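Local coordinates for protein Phi class glutathione transferase GSTF1 (Populus tremula x Populus tremuloides, PDB 4RI6) that probably detoxifies electrophilic compounds by joining glutathione to them with release of a halide, as a Phi class glutathione transferase, at residues 20-25 and 71-76; 45-50 and 54-59; 145-150 and 155-160; 184-187 and 191-194. All blocks are in the same frame, centred on the assembly; numbering follows the deposited sequence.

Interaction 1. Residues 20-25 and 71-76; sequences LATLIE and AICRYI
Thr22 faces Cys73 and Ile76 with two different branches. Its hydroxyl side comes up against the thiol, OG1 lying 3.2 Å from Cys73 SG, while its methyl CG2 rests between Cys73 CB and Ile76 CG2, 4.0 Å from each. That split follows from the first torsion of Thr22, which sets CG2 anti to the backbone N (chi1 of OG1 -59°) and keeps OG1 beside it. There OG1 is hydrogen-bonded to the carbonyl O of Arg18, one turn back in its own helix, which gives this buried hydroxyl a firm partner. One residue on, Leu23 reaches across with its far end, and its CD2 meets Ile76 CD1 at 3.5 Å, tighter than an ordinary methyl contact. The two side chains pass nearly perpendicular to each other, Ile76 CD1 also approaching Leu23 CG. Beneath these side chains the helical segments run almost parallel, at 7°, with their axes 9.8 Å apart, and Thr22 and Cys73 are the nearest residues of the two backbones. Phe164 of helix 164-179 touches both Thr22 and Cys73, closing over the seam from the C-terminal domain. Helices 14-25 and 69-79 thus pack side by side in the thioredoxin-like N-terminal domain: Ile72 of the second rests on Phe59 of the central strand 58-60, and Leu20 and Ile24 of the first pack against helix 203-214.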
loop_
_atom_site.group_PDB
_atom_site.type_symbol
_atom_site.label_atom_id
_atom_site.label_comp_id
_atom_site.label_asym_id
_atom_site.label_seq_id
_atom_site.Cartn_x
_atom_site.Cartn_y
_atom_site.Cartn_z
ATOM N N LEU A 20 3.751 5.108 -15.749
ATOM C CA LEU A 20 3.815 5.900 -16.968
ATOM C C LEU A 20 3.075 7.208 -16.815
ATOM O O LEU A 20 3.558 8.257 -17.241
ATOM C CB LEU A 20 3.245 5.123 -18.160
ATOM C CG LEU A 20 4.025 3.888 -18.596
ATOM C CD1 LEU A 20 3.342 3.216 -19.766
ATOM C CD2 LEU A 20 5.440 4.265 -18.999
ATOM N N ALA A 21 1.891 7.155 -16.218
ATOM C CA ALA A 21 1.108 8.358 -16.038
ATOM C C ALA A 21 1.864 9.341 -15.150
ATOM O O ALA A 21 1.837 10.553 -15.396
ATOM C CB ALA A 21 -0.249 8.025 -15.445
ATOM N N THR A 22 2.536 8.821 -14.124
ATOM C CA THR A 22 3.320 9.660 -13.231
ATOM C C THR A 22 4.499 10.310 -13.942
ATOM O O THR A 22 4.720 11.510 -13.800
ATOM C CB THR A 22 3.809 8.838 -12.024
ATOM O OG1 THR A 22 2.662 8.320 -11.340
ATOM C CG2 THR A 22 4.652 9.690 -11.070
ATOM N N LEU A 23 5.240 9.527 -14.719
ATOM C CA LEU A 23 6.357 10.064 -15.475
ATOM C C LEU A 23 5.892 11.202 -16.370
ATOM O O LEU A 23 6.549 12.229 -16.477
ATOM C CB LEU A 23 7.017 8.962 -16.304
ATOM C CG LEU A 23 7.789 7.939 -15.473
ATOM C CD1 LEU A 23 8.066 6.698 -16.277
ATOM C CD2 LEU A 23 9.084 8.558 -14.997
ATOM N N ILE A 24 4.741 11.020 -17.007
ATOM C CA ILE A 24 4.250 12.010 -17.960
ATOM C C ILE A 24 3.787 13.282 -17.233
ATOM O O ILE A 24 4.117 14.390 -17.654
ATOM C CB ILE A 24 3.120 11.428 -18.812
ATOM C CG1 ILE A 24 3.675 10.335 -19.732
ATOM C CG2 ILE A 24 2.474 12.522 -19.648
ATOM C CD1 ILE A 24 2.616 9.432 -20.352
ATOM N N GLU A 25 3.061 13.121 -16.126
ATOM C CA GLU A 25 2.715 14.252 -15.278
ATOM C C GLU A 25 3.949 15.000 -14.820
ATOM O O GLU A 25 3.941 16.230 -14.737
ATOM C CB GLU A 25 1.923 13.783 -14.056
ATOM C CG GLU A 25 0.485 13.360 -14.362
ATOM C CD GLU A 25 -0.497 14.526 -14.523
ATOM O OE1 GLU A 25 -0.239 15.630 -13.998
ATOM O OE2 GLU A 25 -1.549 14.317 -15.164
ATOM N N ALA A 71 5.929 2.885 -4.931
ATOM C CA ALA A 71 7.254 3.293 -4.451
ATOM C C ALA A 71 8.028 3.995 -5.556
ATOM O O ALA A 71 8.649 5.035 -5.351
ATOM C CB ALA A 71 8.052 2.076 -3.926
ATOM N N ILE A 72 7.959 3.428 -6.747
ATOM C CA ILE A 72 8.576 4.057 -7.907
ATOM C C ILE A 72 8.014 5.475 -8.103
ATOM O O ILE A 72 8.757 6.422 -8.354
ATOM C CB ILE A 72 8.352 3.204 -9.173
ATOM C CG1 ILE A 72 9.108 1.876 -9.034
ATOM C CG2 ILE A 72 8.823 3.949 -10.429
ATOM C CD1 ILE A 72 8.758 0.843 -10.056
ATOM N N CYS A 73 6.702 5.621 -7.960
ATOM C CA CYS A 73 6.074 6.909 -8.218
ATOM C C CYS A 73 6.438 7.920 -7.143
ATOM O O CYS A 73 6.647 9.088 -7.444
ATOM C CB CYS A 73 4.561 6.754 -8.319
ATOM S SG CYS A 73 4.027 5.892 -9.820
ATOM N N ARG A 74 6.539 7.484 -5.887
ATOM C CA ARG A 74 6.943 8.418 -4.852
ATOM C C ARG A 74 8.376 8.896 -5.093
ATOM O O ARG A 74 8.695 10.054 -4.879
ATOM C CB ARG A 74 6.807 7.801 -3.452
ATOM C CG ARG A 74 5.411 7.970 -2.898
ATOM C CD ARG A 74 5.278 7.614 -1.431
ATOM N NE ARG A 74 5.374 6.194 -1.245
ATOM C CZ ARG A 74 4.347 5.347 -1.193
ATOM N NH1 ARG A 74 3.092 5.735 -1.271
ATOM N NH2 ARG A 74 4.588 4.076 -1.033
ATOM N N TYR A 75 9.243 8.001 -5.539
ATOM C CA TYR A 75 10.621 8.386 -5.831
ATOM C C TYR A 75 10.655 9.415 -6.953
ATOM O O TYR A 75 11.340 10.430 -6.861
ATOM C CB TYR A 75 11.453 7.165 -6.211
ATOM C CG TYR A 75 12.819 7.509 -6.741
ATOM C CD1 TYR A 75 13.802 8.004 -5.892
ATOM C CD2 TYR A 75 13.129 7.344 -8.087
ATOM C CE1 TYR A 75 15.037 8.312 -6.349
ATOM C CE2 TYR A 75 14.374 7.660 -8.563
ATOM C CZ TYR A 75 15.324 8.150 -7.686
ATOM O OH TYR A 75 16.586 8.463 -8.127
ATOM N N ILE A 76 9.895 9.154 -8.008
ATOM C CA ILE A 76 9.827 10.069 -9.141
ATOM C C ILE A 76 9.370 11.450 -8.670
ATOM O O ILE A 76 9.957 12.473 -9.020
ATOM C CB ILE A 76 8.872 9.516 -10.225
ATOM C CG1 ILE A 76 9.483 8.297 -10.908
ATOM C CG2 ILE A 76 8.547 10.583 -11.276
ATOM C CD1 ILE A 76 8.517 7.490 -11.745
#

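Interaction 2. Residues 45-50 and 54-59; sequences PEYLKI and GQVPAF. With GSH (glutathione), chain C.
Tyr47 reaches from a short, weakly bonded helix to the loop that carries the cis-proline of the thioredoxin-like fold, and its hydroxyl donates to Gln55 O at 2.7 Å. The acceptor lies at the edge of the ring, near its plane, while the donor is tilted 25° from the carbonyl plane. With CG anti to the backbone N (chi1 -179°), the ring extends straight to the loop, where Val56 CG1 and Ala58 CB approach it obliquely. Packing is closest at Leu48, whose CD2 presses to 3.3 Å from Gly54 CA; Gly54 has positive phi and no side chain to block it. Looser by comparison, Ile50 CD1 lies 3.8 Å from Ala58 CB next to Tyr8 of strand 5-8, and the solvent side of the short helix is formed by the exposed Pro45, Glu46 and Lys49. A phenylalanine at Tyr47 would probably leave the Gln55 carbonyl without this donor and the loop less firmly tethered just where it holds the ligand. Val56, whose CG1 meets the tyrosine, turns its backbone to the ligand and, just before cis-Pro57, pairs with glutathione in the manner of an antiparallel strand: GSH N2 donates to Val56 O at 3.0 Å, and Val56 N donates to GSH O2 at 2.7 Å.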
loop_
_atom_site.group_PDB
_atom_site.type_symbol
_atom_site.label_atom_id
_atom_site.label_comp_id
_atom_site.label_asym_id
_atom_site.label_seq_id
_atom_site.Cartn_x
_atom_site.Cartn_y
_atom_site.Cartn_z
ATOM N N PRO A 45 15.227 -15.341 -15.583
ATOM C CA PRO A 45 16.106 -15.130 -14.434
ATOM C C PRO A 45 16.840 -13.800 -14.461
ATOM O O PRO A 45 17.152 -13.254 -13.396
ATOM C CB PRO A 45 17.108 -16.287 -14.537
ATOM C CG PRO A 45 16.415 -17.316 -15.330
ATOM C CD PRO A 45 15.575 -16.577 -16.309
ATOM N N GLU A 46 17.127 -13.286 -15.647
ATOM C CA GLU A 46 17.776 -11.995 -15.720
ATOM C C GLU A 46 16.848 -10.899 -15.143
ATOM O O GLU A 46 17.298 -10.016 -14.394
ATOM C CB GLU A 46 18.168 -11.678 -17.153
ATOM C CG GLU A 46 19.003 -10.424 -17.272
ATOM C CD GLU A 46 20.318 -10.537 -16.536
ATOM O OE1 GLU A 46 20.721 -11.676 -16.194
ATOM O OE2 GLU A 46 20.939 -9.479 -16.292
ATOM N N TYR A 47 15.556 -10.969 -15.468
ATOM C CA TYR A 47 14.589 -9.992 -14.973
ATOM C C TYR A 47 14.315 -10.183 -13.469
ATOM O O TYR A 47 14.137 -9.206 -12.745
ATOM C CB TYR A 47 13.279 -10.062 -15.776
ATOM C CG TYR A 47 12.301 -9.028 -15.279
ATOM C CD1 TYR A 47 12.555 -7.680 -15.458
ATOM C CD2 TYR A 47 11.179 -9.393 -14.558
ATOM C CE1 TYR A 47 11.696 -6.722 -14.963
ATOM C CE2 TYR A 47 10.313 -8.434 -14.035
ATOM C CZ TYR A 47 10.579 -7.106 -14.249
ATOM O OH TYR A 47 9.742 -6.141 -13.750
ATOM N N LEU A 48 14.313 -11.421 -12.979
ATOM C CA LEU A 48 14.061 -11.624 -11.550
ATOM C C LEU A 48 15.163 -11.026 -10.678
ATOM O O LEU A 48 14.939 -10.782 -9.481
ATOM C CB LEU A 48 13.906 -13.108 -11.215
ATOM C CG LEU A 48 12.564 -13.757 -11.555
ATOM C CD1 LEU A 48 12.665 -15.251 -11.296
ATOM C CD2 LEU A 48 11.413 -13.164 -10.769
ATOM N N LYS A 49 16.327 -10.746 -11.265
ATOM C CA LYS A 49 17.390 -10.049 -10.547
ATOM C C LYS A 49 17.000 -8.620 -10.196
ATOM O O LYS A 49 17.487 -8.075 -9.207
ATOM C CB LYS A 49 18.693 -10.035 -11.366
ATOM C CG LYS A 49 19.451 -11.357 -11.383
ATOM C CD LYS A 49 20.009 -11.700 -9.995
ATOM C CE LYS A 49 21.241 -10.865 -9.597
ATOM N NZ LYS A 49 22.535 -11.571 -9.874
ATOM N N ILE A 50 16.116 -8.011 -10.990
ATOM C CA ILE A 50 15.719 -6.633 -10.719
ATOM C C ILE A 50 14.318 -6.534 -10.128
ATOM O O ILE A 50 14.028 -5.546 -9.466
ATOM C CB ILE A 50 15.829 -5.751 -11.967
ATOM C CG1 ILE A 50 14.837 -6.148 -13.046
ATOM C CG2 ILE A 50 17.233 -5.830 -12.550
ATOM C CD1 ILE A 50 14.748 -5.106 -14.136
ATOM N N GLY A 54 8.924 -11.313 -9.658
ATOM C CA GLY A 54 8.557 -11.623 -11.030
ATOM C C GLY A 54 7.319 -10.875 -11.476
ATOM O O GLY A 54 6.426 -11.425 -12.111
ATOM N N GLN A 55 7.268 -9.606 -11.119
ATOM C CA GLN A 55 6.168 -8.742 -11.533
ATOM C C GLN A 55 6.708 -7.506 -12.184
ATOM O O GLN A 55 7.894 -7.233 -12.105
ATOM C CB GLN A 55 5.297 -8.378 -10.338
ATOM C CG GLN A 55 4.739 -9.611 -9.689
ATOM C CD GLN A 55 3.686 -9.296 -8.694
ATOM O OE1 GLN A 55 3.982 -8.887 -7.574
ATOM N NE2 GLN A 55 2.431 -9.478 -9.088
ATOM N N VAL A 56 5.813 -6.775 -12.853
ATOM C CA VAL A 56 6.149 -5.501 -13.470
ATOM C C VAL A 56 5.347 -4.405 -12.790
ATOM O O VAL A 56 4.254 -4.646 -12.351
ATOM C CB VAL A 56 5.879 -5.522 -14.994
ATOM C CG1 VAL A 56 6.828 -6.516 -15.679
ATOM C CG2 VAL A 56 4.439 -5.880 -15.307
ATOM N N PRO A 57 5.874 -3.180 -12.740
ATOM C CA PRO A 57 7.100 -2.703 -13.366
ATOM C C PRO A 57 8.334 -2.787 -12.496
ATOM O O PRO A 57 8.258 -3.032 -11.296
ATOM C CB PRO A 57 6.772 -1.234 -13.637
ATOM C CG PRO A 57 5.983 -0.856 -12.474
ATOM C CD PRO A 57 5.098 -2.047 -12.182
ATOM N N ALA A 58 9.472 -2.556 -13.136
ATOM C CA ALA A 58 10.697 -2.190 -12.441
ATOM C C ALA A 58 11.191 -0.866 -13.013
ATOM O O ALA A 58 10.850 -0.494 -14.145
ATOM C CB ALA A 58 11.753 -3.283 -12.568
ATOM N N PHE A 59 12.003 -0.173 -12.231
ATOM C CA PHE A 59 12.501 1.145 -12.547
ATOM C C PHE A 59 14.016 1.168 -12.359
ATOM O O PHE A 59 14.517 0.624 -11.366
ATOM C CB PHE A 59 11.830 2.173 -11.628
ATOM C CG PHE A 59 12.470 3.521 -11.663
ATOM C CD1 PHE A 59 13.630 3.778 -10.965
ATOM C CD2 PHE A 59 11.887 4.553 -12.381
ATOM C CE1 PHE A 59 14.223 5.026 -11.016
ATOM C CE2 PHE A 59 12.459 5.800 -12.415
ATOM C CZ PHE A 59 13.627 6.041 -11.731
HETATM N N1 GSH C . 2.203 -4.409 -6.287
HETATM C CA1 GSH C . 2.914 -4.409 -7.554
HETATM C C1 GSH C . 3.168 -3.030 -8.129
HETATM O O11 GSH C . 2.326 -2.191 -7.880
HETATM O O12 GSH C . 4.195 -2.756 -8.792
HETATM C CB1 GSH C . 1.962 -5.165 -8.451
HETATM C CG1 GSH C . 2.739 -5.761 -9.586
HETATM C CD1 GSH C . 1.854 -6.691 -10.364
HETATM O OE1 GSH C . 1.064 -7.457 -9.847
HETATM N N2 GSH C . 2.056 -6.602 -11.659
HETATM C CA2 GSH C . 1.411 -7.373 -12.676
HETATM C C2 GSH C . 2.373 -8.453 -13.090
HETATM O O2 GSH C . 3.554 -8.196 -13.095
HETATM C CB2 GSH C . 1.082 -6.377 -13.796
HETATM S SG2 GSH C . -0.519 -5.575 -13.563
HETATM N N3 GSH C . 1.846 -9.632 -13.438
HETATM C CA3 GSH C . 2.641 -10.734 -13.936
HETATM C C3 GSH C . 3.001 -11.722 -12.858
HETATM O O31 GSH C . 2.673 -11.479 -11.678
HETATM O O32 GSH C . 3.618 -12.753 -13.191
#

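Interaction 3. Residues 145-150 and 155-160; sequences DIYEQK and RFLAGD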
loop_
_atom_site.group_PDB
_atom_site.type_symbol
_atom_site.label_atom_id
_atom_site.label_comp_id
_atom_site.label_asym_id
_atom_site.label_seq_id
_atom_site.Cartn_x
_atom_site.Cartn_y
_atom_site.Cartn_z
ATOM N N ASP A 145 -19.275 4.064 -2.459
ATOM C CA ASP A 145 -20.287 4.826 -1.707
ATOM C C ASP A 145 -19.604 5.832 -0.770
ATOM O O ASP A 145 -20.119 6.929 -0.534
ATOM C CB ASP A 145 -21.206 3.907 -0.896
ATOM C CG ASP A 145 -22.203 3.125 -1.743
ATOM O OD1 ASP A 145 -22.551 3.572 -2.864
ATOM O OD2 ASP A 145 -22.671 2.060 -1.237
ATOM N N ILE A 146 -18.455 5.447 -0.220
ATOM C CA ILE A 146 -17.683 6.343 0.620
ATOM C C ILE A 146 -17.043 7.443 -0.218
ATOM O O ILE A 146 -17.067 8.620 0.161
ATOM C CB ILE A 146 -16.623 5.574 1.412
ATOM C CG1 ILE A 146 -17.327 4.605 2.349
ATOM C CG2 ILE A 146 -15.721 6.540 2.170
ATOM C CD1 ILE A 146 -16.451 3.598 2.964
ATOM N N TYR A 147 -16.524 7.080 -1.387
ATOM C CA TYR A 147 -15.976 8.075 -2.296
ATOM C C TYR A 147 -17.054 9.044 -2.747
ATOM O O TYR A 147 -16.787 10.216 -2.912
ATOM C CB TYR A 147 -15.348 7.432 -3.530
ATOM C CG TYR A 147 -14.028 6.715 -3.345
ATOM C CD1 TYR A 147 -13.538 6.377 -2.088
ATOM C CD2 TYR A 147 -13.256 6.396 -4.456
ATOM C CE1 TYR A 147 -12.322 5.714 -1.965
ATOM C CE2 TYR A 147 -12.062 5.753 -4.333
ATOM C CZ TYR A 147 -11.598 5.416 -3.087
ATOM O OH TYR A 147 -10.392 4.770 -3.000
ATOM N N GLU A 148 -18.262 8.542 -2.974
ATOM C CA GLU A 148 -19.360 9.400 -3.417
ATOM C C GLU A 148 -19.596 10.527 -2.410
ATOM O O GLU A 148 -19.819 11.665 -2.782
ATOM C CB GLU A 148 -20.630 8.581 -3.620
ATOM C CG GLU A 148 -21.851 9.411 -4.060
ATOM C CD GLU A 148 -21.692 10.022 -5.444
ATOM O OE1 GLU A 148 -20.750 9.618 -6.159
ATOM O OE2 GLU A 148 -22.516 10.900 -5.809
ATOM N N GLN A 149 -19.523 10.192 -1.123
ATOM C CA GLN A 149 -19.708 11.184 -0.075
ATOM C C GLN A 149 -18.526 12.172 -0.045
ATOM O O GLN A 149 -18.715 13.388 -0.033
ATOM C CB GLN A 149 -19.916 10.475 1.284
ATOM C CG GLN A 149 -21.237 9.652 1.337
ATOM C CD GLN A 149 -21.345 8.614 2.478
ATOM O OE1 GLN A 149 -20.441 7.805 2.710
ATOM N NE2 GLN A 149 -22.491 8.615 3.162
ATOM N N LYS A 150 -17.311 11.643 -0.081
ATOM C CA LYS A 150 -16.099 12.451 -0.082
ATOM C C LYS A 150 -16.063 13.425 -1.251
ATOM O O LYS A 150 -15.712 14.608 -1.099
ATOM C CB LYS A 150 -14.875 11.529 -0.131
ATOM C CG LYS A 150 -13.516 12.241 -0.094
ATOM C CD LYS A 150 -13.271 12.867 1.286
ATOM C CE LYS A 150 -11.920 13.607 1.413
ATOM N NZ LYS A 150 -11.872 14.852 0.629
ATOM N N ARG A 155 -13.360 18.264 -4.769
ATOM C CA ARG A 155 -13.394 17.999 -6.192
ATOM C C ARG A 155 -12.658 16.710 -6.551
ATOM O O ARG A 155 -13.091 15.947 -7.421
ATOM C CB ARG A 155 -12.782 19.188 -6.947
ATOM C CG ARG A 155 -12.833 19.088 -8.441
ATOM C CD ARG A 155 -12.300 20.370 -9.032
ATOM N NE ARG A 155 -11.980 20.215 -10.441
ATOM C CZ ARG A 155 -11.019 20.869 -11.085
ATOM N NH1 ARG A 155 -10.272 21.766 -10.468
ATOM N NH2 ARG A 155 -10.817 20.623 -12.369
ATOM N N PHE A 156 -11.529 16.501 -5.884
ATOM C CA PHE A 156 -10.715 15.309 -6.043
ATOM C C PHE A 156 -10.649 14.604 -4.697
ATOM O O PHE A 156 -11.192 15.106 -3.708
ATOM C CB PHE A 156 -9.327 15.688 -6.558
ATOM C CG PHE A 156 -9.353 16.361 -7.907
ATOM C CD1 PHE A 156 -9.419 15.605 -9.077
ATOM C CD2 PHE A 156 -9.297 17.740 -8.010
ATOM C CE1 PHE A 156 -9.473 16.216 -10.321
ATOM C CE2 PHE A 156 -9.326 18.356 -9.269
ATOM C CZ PHE A 156 -9.411 17.581 -10.418
ATOM N N LEU A 157 -10.020 13.434 -4.636
ATOM C CA LEU A 157 -10.115 12.667 -3.394
ATOM C C LEU A 157 -9.534 13.414 -2.211
ATOM O O LEU A 157 -10.107 13.388 -1.126
ATOM C CB LEU A 157 -9.408 11.325 -3.527
ATOM C CG LEU A 157 -10.146 10.280 -4.344
ATOM C CD1 LEU A 157 -9.284 9.061 -4.526
ATOM C CD2 LEU A 157 -11.466 9.868 -3.696
ATOM N N ALA A 158 -8.395 14.066 -2.414
ATOM C CA ALA A 158 -7.675 14.664 -1.307
ATOM C C ALA A 158 -7.893 16.171 -1.163
ATOM O O ALA A 158 -7.358 16.797 -0.249
ATOM C CB ALA A 158 -6.185 14.353 -1.455
ATOM N N GLY A 159 -8.715 16.755 -2.021
ATOM C CA GLY A 159 -8.871 18.194 -2.009
ATOM C C GLY A 159 -9.156 18.799 -3.362
ATOM O O GLY A 159 -9.829 18.182 -4.185
ATOM N N ASP A 160 -8.625 19.998 -3.591
ATOM C CA ASP A 160 -9.082 20.816 -4.722
ATOM C C ASP A 160 -8.195 20.660 -5.953
ATOM O O ASP A 160 -8.375 21.340 -6.957
ATOM C CB ASP A 160 -9.181 22.303 -4.318
ATOM C CG ASP A 160 -7.875 22.886 -3.840
ATOM O OD1 ASP A 160 -6.840 22.212 -3.949
ATOM O OD2 ASP A 160 -7.879 24.037 -3.355
#
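Lys150 NZ donates to the backbone O of Leu157 at 2.9 Å and is also hydrogen-bonded to Thr154 OG1, in the short connection between the two segments. The ammonium group comes from above the carbonyl plane, 35° out of it, and not along a lone pair. Bends at chi2 (69°) and chi4 (70°) fold the lysine chain over the oxygen, bringing CE to 3.1 Å and CG to 3.7 Å from Leu157 O, while Trp102 of helix 93-122 packs against the lysine. The same leucine makes the apolar half of the contact. Its methyl CD2 sits over one face of the Tyr147 ring, 3.9 Å above the plane and displaced toward the rim at CD2, a CH-pi contact. Beyond that ring the Tyr147 hydroxyl is hydrogen-bonded to His169 NE2 of helix 164-179, which helps fix the ring's position, and Phe53 of the second subunit packs against Tyr147 as well. Leu157 N is bonded to Asp166 OD1 near the start of helix 164-179. Leu157 and Ala158 form the corners of a type I beta turn; its own closing bond, Gly159 N to Phe156 O, is weak, and the shorter bond across its ends runs from Phe156 N to Gly159 O at 2.9 Å. The lysine thereby pins the turn to the end of helix 130-150, in the link to helix 164-179 within the all-helical C-terminal domain of the glutathione transferase fold.

Interaction 4. Residues 184-187 and 191-194; sequences YLFT and NVNR
The Phe186 ring meets Val192 obliquely, its CD2 lying 3.9 Å from Val192 CG1, and the same ring also packs on Leu176 and Val177 of helix 164-179. Two successive helices of the all-helical C-terminal domain, the single turn 184-187 and helix 190-200, are folded against each other here. Val192 CG1, anti to the backbone N (chi1 169°), is directed to the base of Phe186 and also lies 3.7 Å from Phe186 O. The other flat group is the Asn193 amide, on the more exposed flank, which crosses Thr187 obliquely and sets its oxygen against carbon: OD1 is 3.6 Å from Thr187 CG2. An alanine in place of Asn193 would probably open a gap beside Thr187, since only CB would remain to pack against the backbone of the short helix. No hydrogen bond joins the two segments, and the contact rests on van der Waals packing. The start of the longer helix is instead anchored by Glu148 of helix 130-150, whose carboxylate oxygens accept from the N atoms of Asn191 and Val192. At the point where the backbones come nearest, Asn193 OD1 lies 3.4 Å from Thr187 CA.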
loop_
_atom_site.group_PDB
_atom_site.type_symbol
_atom_site.label_atom_id
_atom_site.label_comp_id
_atom_site.label_asym_id
_atom_site.label_seq_id
_atom_site.Cartn_x
_atom_site.Cartn_y
_atom_site.Cartn_z
ATOM N N TYR A 184 -20.945 0.714 -14.465
ATOM C CA TYR A 184 -22.023 1.306 -13.667
ATOM C C TYR A 184 -21.584 1.626 -12.228
ATOM O O TYR A 184 -22.142 2.509 -11.582
ATOM C CB TYR A 184 -23.252 0.378 -13.623
ATOM C CG TYR A 184 -23.069 -0.919 -12.854
ATOM C CD1 TYR A 184 -23.305 -0.994 -11.484
ATOM C CD2 TYR A 184 -22.661 -2.076 -13.495
ATOM C CE1 TYR A 184 -23.129 -2.181 -10.785
ATOM C CE2 TYR A 184 -22.493 -3.267 -12.796
ATOM C CZ TYR A 184 -22.731 -3.317 -11.448
ATOM O OH TYR A 184 -22.561 -4.503 -10.748
ATOM N N LEU A 185 -20.596 0.903 -11.712
ATOM C CA LEU A 185 -20.120 1.164 -10.357
ATOM C C LEU A 185 -19.647 2.602 -10.210
ATOM O O LEU A 185 -19.850 3.238 -9.163
ATOM C CB LEU A 185 -18.987 0.198 -9.977
ATOM C CG LEU A 185 -19.403 -1.246 -9.758
ATOM C CD1 LEU A 185 -18.192 -2.138 -9.727
ATOM C CD2 LEU A 185 -20.216 -1.363 -8.455
ATOM N N PHE A 186 -19.046 3.113 -11.278
ATOM C CA PHE A 186 -18.549 4.481 -11.320
ATOM C C PHE A 186 -19.600 5.440 -11.883
ATOM O O PHE A 186 -19.832 6.515 -11.330
ATOM C CB PHE A 186 -17.276 4.541 -12.163
ATOM C CG PHE A 186 -16.138 3.730 -11.590
ATOM C CD1 PHE A 186 -16.053 2.359 -11.793
ATOM C CD2 PHE A 186 -15.156 4.344 -10.830
ATOM C CE1 PHE A 186 -14.991 1.625 -11.248
ATOM C CE2 PHE A 186 -14.110 3.619 -10.292
ATOM C CZ PHE A 186 -14.026 2.266 -10.503
ATOM N N THR A 187 -20.255 5.041 -12.967
ATOM C CA THR A 187 -21.086 5.993 -13.702
ATOM C C THR A 187 -22.447 6.221 -13.046
ATOM O O THR A 187 -23.059 7.241 -13.304
ATOM C CB THR A 187 -21.307 5.560 -15.172
ATOM O OG1 THR A 187 -22.032 4.325 -15.216
ATOM C CG2 THR A 187 -19.967 5.401 -15.886
ATOM N N ASN A 191 -21.183 11.932 -8.057
ATOM C CA ASN A 191 -19.910 12.590 -7.753
ATOM C C ASN A 191 -18.714 11.759 -8.228
ATOM O O ASN A 191 -17.744 12.307 -8.725
ATOM C CB ASN A 191 -19.779 12.882 -6.259
ATOM C CG ASN A 191 -20.859 13.795 -5.739
ATOM O OD1 ASN A 191 -21.390 14.645 -6.463
ATOM N ND2 ASN A 191 -21.194 13.620 -4.474
ATOM N N VAL A 192 -18.783 10.443 -8.047
ATOM C CA VAL A 192 -17.738 9.541 -8.537
ATOM C C VAL A 192 -17.635 9.654 -10.047
ATOM O O VAL A 192 -16.547 9.678 -10.600
ATOM C CB VAL A 192 -18.023 8.080 -8.103
ATOM C CG1 VAL A 192 -17.110 7.082 -8.815
ATOM C CG2 VAL A 192 -17.830 7.976 -6.616
ATOM N N ASN A 193 -18.773 9.748 -10.716
ATOM C CA ASN A 193 -18.757 9.860 -12.159
ATOM C C ASN A 193 -18.117 11.169 -12.621
ATOM O O ASN A 193 -17.368 11.191 -13.582
ATOM C CB ASN A 193 -20.176 9.725 -12.722
ATOM C CG ASN A 193 -20.197 9.813 -14.220
ATOM O OD1 ASN A 193 -19.780 8.896 -14.922
ATOM N ND2 ASN A 193 -20.687 10.930 -14.717
ATOM N N ARG A 194 -18.387 12.253 -11.910
ATOM C CA ARG A 194 -17.777 13.548 -12.218
ATOM C C ARG A 194 -16.259 13.462 -12.098
ATOM O O ARG A 194 -15.501 13.855 -13.006
ATOM C CB ARG A 194 -18.304 14.622 -11.275
ATOM C CG ARG A 194 -17.708 15.989 -11.508
ATOM C CD ARG A 194 -17.753 16.820 -10.267
ATOM N NE ARG A 194 -16.763 16.365 -9.284
ATOM C CZ ARG A 194 -17.011 16.137 -8.006
ATOM N NH1 ARG A 194 -18.245 16.243 -7.517
ATOM N NH2 ARG A 194 -16.019 15.766 -7.215
#

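In the fold
From the N terminus, the chain runs through strand 5-8 into helix 14-25, which opens interaction 1. Before that contact closes at 71-76, the intervening chain makes the short loop of interaction 2, so the glutathione-binding cis-proline segment lies within the span bridged by the two helices; Phe59 and Pro57 pack against Ile72, and Phe59 also against Tyr75, to join the two contacts. The C-terminal domain follows in series. Interaction 3 closes the turn after helix 130-150, and interaction 4 closes that between 184-187 and 191-194. These last two abut through Glu148 and Tyr147, whereas interaction 2 lies across the chain's centre, about 35 Å from each, centre to centre.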